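Local coordinates for protein ATP:cob(I)alamin adenosyltransferase, putative (Burkholderia thailandensis, PDB 2ZHZ) that probably transfers the adenosyl group of ATP to the cobalt of reduced cobalamin, yielding adenosylcobalamin, as a homotrimeric PduO-type adenosyltransferase, at residues G94-Y99 / L155-F160; Q102-E107 / L162-N167. All blocks are in the same frame, centred on the assembly; numbering follows the deposited sequence.

Contact 1. Residues G94-Y99 / L155-F160; sequences GWLAHY and LSDLLF
Leu158 sets its two methyls against Trp95 CB, while Leu96 crosses Leu158 obliquely and sets CD2 against the backbone of helix 147-169. The CG of Leu158 is anti to its own backbone N (chi1 179°), which carries the branch out to helix 86-101. There CD2 continues onto the Trp95 indole, 3.8 Å from CE3, approaching the ring obliquely. CD1 lies 4.0 Å from Trp95 CB and comes only loosely to Tyr99 CD2, 4.3 Å away and oblique to the ring. These two helices belong to the helix bundle of the PduO-type fold; over 94-99 and 155-160 the axes run in the same sense, 24° apart and 9.6 Å at closest approach. The indole continues onto Ala61, Ala64 and Ile65 of helix 56-77, and Tyr99 OH is hydrogen-bonded to Asp57 OD2. Leu96, level with Leu158, has CD2 3.5 Å from Leu158 CA and 3.6 Å from Asp157 CG, so one methyl covers both backbone and carboxylate carbon. Asp157, a magnesium-binding residue although no such ion is bound to it in this chain, directs OD1 into a salt bridge with Arg11 of a neighbouring subunit, an ATP-binding residue that also packs on Leu96.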
# COMPACT_ATOMS: atom_id res chain seq x y z
N GLY B 94 3.40 -16.32 -20.41
CA GLY B 94 2.94 -16.04 -21.77
C GLY B 94 2.70 -14.56 -21.98
O GLY B 94 3.10 -14.00 -23.00
N TRP B 95 2.04 -13.92 -21.02
CA TRP B 95 1.78 -12.49 -21.12
C TRP B 95 3.11 -11.74 -21.13
O TRP B 95 3.26 -10.74 -21.82
CB TRP B 95 0.91 -12.01 -19.96
CG TRP B 95 -0.54 -12.36 -20.11
CD1 TRP B 95 -1.28 -12.33 -21.26
CD2 TRP B 95 -1.46 -12.71 -19.06
NE1 TRP B 95 -2.59 -12.64 -20.99
CE2 TRP B 95 -2.73 -12.88 -19.65
CE3 TRP B 95 -1.32 -12.90 -17.68
CZ2 TRP B 95 -3.86 -13.23 -18.91
CZ3 TRP B 95 -2.45 -13.24 -16.94
CH2 TRP B 95 -3.71 -13.40 -17.56
N LEU B 96 4.06 -12.23 -20.35
CA LEU B 96 5.38 -11.61 -20.29
C LEU B 96 6.03 -11.64 -21.67
O LEU B 96 6.52 -10.62 -22.15
CB LEU B 96 6.28 -12.33 -19.28
CG LEU B 96 6.14 -11.90 -17.82
CD1 LEU B 96 6.85 -12.89 -16.91
CD2 LEU B 96 6.74 -10.50 -17.66
N ALA B 97 6.04 -12.81 -22.29
CA ALA B 97 6.64 -12.95 -23.62
C ALA B 97 5.87 -12.10 -24.62
O ALA B 97 6.46 -11.43 -25.47
CB ALA B 97 6.64 -14.42 -24.05
N HIS B 98 4.54 -12.13 -24.51
CA HIS B 98 3.68 -11.37 -25.41
C HIS B 98 3.98 -9.88 -25.41
O HIS B 98 4.20 -9.28 -26.46
CB HIS B 98 2.21 -11.59 -25.02
CG HIS B 98 1.25 -10.76 -25.81
ND1 HIS B 98 0.84 -11.10 -27.08
CD2 HIS B 98 0.64 -9.58 -25.53
CE1 HIS B 98 0.03 -10.17 -27.55
NE2 HIS B 98 -0.11 -9.24 -26.63
N TYR B 99 4.00 -9.27 -24.22
CA TYR B 99 4.25 -7.83 -24.13
C TYR B 99 5.71 -7.42 -24.31
O TYR B 99 6.00 -6.40 -24.94
CB TYR B 99 3.68 -7.31 -22.81
CG TYR B 99 2.17 -7.34 -22.80
CD1 TYR B 99 1.43 -6.46 -23.59
CD2 TYR B 99 1.48 -8.29 -22.05
CE1 TYR B 99 0.04 -6.53 -23.65
CE2 TYR B 99 0.08 -8.37 -22.10
CZ TYR B 99 -0.63 -7.49 -22.90
OH TYR B 99 -2.01 -7.56 -22.98
N LEU B 155 4.40 -12.07 -11.49
CA LEU B 155 3.48 -10.95 -11.58
C LEU B 155 4.15 -9.58 -11.44
O LEU B 155 3.78 -8.65 -12.15
CB LEU B 155 2.36 -11.09 -10.53
CG LEU B 155 1.30 -9.98 -10.56
CD1 LEU B 155 0.71 -9.86 -11.96
CD2 LEU B 155 0.21 -10.30 -9.55
N SER B 156 5.12 -9.43 -10.54
CA SER B 156 5.76 -8.13 -10.40
C SER B 156 6.51 -7.81 -11.69
O SER B 156 6.58 -6.65 -12.11
CB SER B 156 6.71 -8.09 -9.19
OG SER B 156 7.83 -8.94 -9.35
N ASP B 157 7.07 -8.84 -12.32
CA ASP B 157 7.79 -8.67 -13.58
C ASP B 157 6.78 -8.19 -14.63
O ASP B 157 7.03 -7.22 -15.34
CB ASP B 157 8.40 -10.02 -14.00
CG ASP B 157 9.34 -9.91 -15.20
OD1 ASP B 157 9.89 -10.96 -15.60
OD2 ASP B 157 9.55 -8.80 -15.74
N LEU B 158 5.63 -8.87 -14.71
CA LEU B 158 4.60 -8.50 -15.68
C LEU B 158 4.04 -7.10 -15.42
O LEU B 158 3.70 -6.37 -16.36
CB LEU B 158 3.45 -9.52 -15.65
CG LEU B 158 2.29 -9.23 -16.61
CD1 LEU B 158 2.83 -9.13 -18.04
CD2 LEU B 158 1.25 -10.34 -16.52
N LEU B 159 3.92 -6.71 -14.16
CA LEU B 159 3.42 -5.39 -13.83
C LEU B 159 4.41 -4.33 -14.31
O LEU B 159 4.02 -3.25 -14.76
CB LEU B 159 3.15 -5.28 -12.32
CG LEU B 159 1.88 -6.05 -11.91
CD1 LEU B 159 1.80 -6.18 -10.40
CD2 LEU B 159 0.65 -5.31 -12.47
N PHE B 160 5.70 -4.64 -14.22
CA PHE B 160 6.74 -3.73 -14.69
C PHE B 160 6.58 -3.60 -16.20
O PHE B 160 6.59 -2.50 -16.75
CB PHE B 160 8.12 -4.32 -14.38
CG PHE B 160 9.27 -3.49 -14.90
CD1 PHE B 160 9.74 -2.40 -14.18
CD2 PHE B 160 9.89 -3.82 -16.11
CE1 PHE B 160 10.82 -1.65 -14.65
CE2 PHE B 160 10.96 -3.08 -16.59
CZ PHE B 160 11.44 -1.99 -15.86

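Contact 2. Residues Q102-E107 / L162-N167; sequences QLPPLE and LARVLN
Arg164 reaches from helix 147-169 to the backbone of the 102-107 loop and binds the carbonyl of Pro104. The main bond runs from Arg164 NH2 to Pro104 O, 2.8 Å long and fairly straight at 163°; the oxygen lies almost in the guanidinium plane, whereas the donor is tilted 24° from the carbonyl plane. A second, weak bond from Arg164 NH1 reaches the same Pro104 O at 3.3 Å, so one acceptor takes both terminal nitrogens. The third nitrogen, NE, is held by a salt bridge to Asp174 OD2, and these partners together fix the rotation of the flat group. Asp174 uses its other oxygen, OD1, to accept from Asn167 ND2, which also donates to Gly113 O, while Asn167 OD1 accepts from Ala115 N. Helix 147-169 of the bundle is thereby tied to the loop that follows helix 86-101 and to the chain next to the small 110-111/175-176 strand pair. Leucines flank the guanidinium: Leu106 CD1 lies over one face, 4.1 Å from Arg164 NE, and Leu103 covers the opposite face with CB 4.0 Å from Arg164 NH1. Pro104 CG passes alongside NH2 of Arg164 at 3.8 Å. Closer to the helix the contact turns apolar. In Leu103, CG is anti to the carbonyl carbon (chi1 -67°), beside the backbone N, and its CD1 lies 3.9 Å from both Arg164 CB and Val165 CG2, the side chains of Leu103 and Val165 crossing at about a right angle.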
# COMPACT_ATOMS: atom_id res chain seq x y z
N GLN B 102 6.85 -7.05 -27.92
CA GLN B 102 6.39 -5.86 -28.64
C GLN B 102 7.04 -4.57 -28.16
O GLN B 102 6.78 -3.50 -28.71
CB GLN B 102 4.86 -5.75 -28.51
CG GLN B 102 4.12 -6.91 -29.17
CD GLN B 102 2.61 -6.84 -29.00
OE1 GLN B 102 1.87 -7.56 -29.67
NE2 GLN B 102 2.15 -5.98 -28.09
N LEU B 103 7.90 -4.66 -27.15
CA LEU B 103 8.58 -3.49 -26.60
C LEU B 103 10.07 -3.48 -26.93
O LEU B 103 10.70 -4.53 -27.03
CB LEU B 103 8.42 -3.46 -25.07
CG LEU B 103 7.04 -3.23 -24.45
CD1 LEU B 103 7.08 -3.61 -22.97
CD2 LEU B 103 6.63 -1.77 -24.62
N PRO B 104 10.65 -2.29 -27.12
CA PRO B 104 12.08 -2.25 -27.43
C PRO B 104 12.86 -2.69 -26.19
O PRO B 104 12.38 -2.52 -25.06
CB PRO B 104 12.32 -0.78 -27.78
CG PRO B 104 11.27 -0.07 -26.98
CD PRO B 104 10.06 -0.95 -27.18
N PRO B 105 14.06 -3.25 -26.37
CA PRO B 105 14.85 -3.70 -25.22
C PRO B 105 15.08 -2.61 -24.18
O PRO B 105 15.27 -1.44 -24.52
CB PRO B 105 16.15 -4.18 -25.87
CG PRO B 105 16.24 -3.36 -27.13
CD PRO B 105 14.82 -3.40 -27.62
N LEU B 106 15.05 -3.00 -22.91
CA LEU B 106 15.24 -2.07 -21.81
C LEU B 106 16.69 -1.59 -21.81
O LEU B 106 17.61 -2.37 -21.57
CB LEU B 106 14.91 -2.75 -20.49
CG LEU B 106 14.85 -1.87 -19.24
CD1 LEU B 106 13.78 -0.80 -19.41
CD2 LEU B 106 14.55 -2.74 -18.03
N GLU B 107 16.89 -0.30 -22.07
CA GLU B 107 18.22 0.29 -22.12
C GLU B 107 18.73 0.75 -20.76
O GLU B 107 19.46 0.03 -20.07
CB GLU B 107 18.23 1.46 -23.11
CG GLU B 107 17.11 2.46 -22.89
CD GLU B 107 17.17 3.62 -23.86
OE1 GLU B 107 17.05 3.39 -25.08
OE2 GLU B 107 17.33 4.77 -23.40
N LEU B 162 3.90 -4.22 -18.05
CA LEU B 162 2.66 -3.56 -18.40
C LEU B 162 2.76 -2.06 -18.19
O LEU B 162 2.10 -1.29 -18.89
CB LEU B 162 1.49 -4.14 -17.59
CG LEU B 162 1.08 -5.57 -17.94
CD1 LEU B 162 -0.11 -5.96 -17.09
CD2 LEU B 162 0.72 -5.68 -19.43
N ALA B 163 3.58 -1.63 -17.24
CA ALA B 163 3.76 -0.20 -17.01
C ALA B 163 4.38 0.42 -18.27
O ALA B 163 3.97 1.49 -18.71
CB ALA B 163 4.66 0.04 -15.80
N ARG B 164 5.35 -0.27 -18.86
CA ARG B 164 6.00 0.21 -20.08
C ARG B 164 4.98 0.22 -21.21
O ARG B 164 4.93 1.15 -22.02
CB ARG B 164 7.19 -0.67 -20.46
CG ARG B 164 8.33 -0.68 -19.46
CD ARG B 164 9.53 -1.45 -20.01
NE ARG B 164 10.05 -0.81 -21.22
CZ ARG B 164 10.75 -1.43 -22.17
NH1 ARG B 164 11.02 -2.72 -22.06
NH2 ARG B 164 11.17 -0.76 -23.23
N VAL B 165 4.16 -0.83 -21.28
CA VAL B 165 3.12 -0.93 -22.30
C VAL B 165 2.16 0.25 -22.18
O VAL B 165 1.76 0.83 -23.19
CB VAL B 165 2.31 -2.24 -22.14
CG1 VAL B 165 1.08 -2.20 -23.04
CG2 VAL B 165 3.18 -3.43 -22.49
N LEU B 166 1.80 0.60 -20.95
CA LEU B 166 0.88 1.70 -20.71
C LEU B 166 1.46 3.08 -21.04
O LEU B 166 0.72 3.98 -21.45
CB LEU B 166 0.38 1.67 -19.26
CG LEU B 166 -0.58 0.51 -18.97
CD1 LEU B 166 -1.00 0.51 -17.50
CD2 LEU B 166 -1.80 0.62 -19.87
N ASN B 167 2.76 3.26 -20.86
CA ASN B 167 3.36 4.54 -21.20
C ASN B 167 3.31 4.72 -22.71
O ASN B 167 3.05 5.81 -23.22
CB ASN B 167 4.81 4.63 -20.69
CG ASN B 167 4.90 5.20 -19.28
OD1 ASN B 167 4.16 6.13 -18.94
ND2 ASN B 167 5.81 4.67 -18.47

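How the contacts relate
Both contacts use helix 147-169, contact 1 at 155-160 and contact 2 at 162-167, and their centres lie 10 Å apart. Contact 1 is buried and joins two bundle helices mainly by apolar contacts, with no hydrogen bond between its segments; its polar edge faces a neighbouring subunit and the nucleotide region, the Asp157 side chain being about 6 Å from bound ATP. Contact 2 lies at the surface, where an arginine grips a loop carbonyl, and no other chain of the assembly touches its segments. Side chains bridge the two: Tyr99 CD1 of contact 1 meets Val165 CG2 of contact 2 at 3.7 Å, and Phe160 CZ packs 3.9 Å from Leu106 CD2.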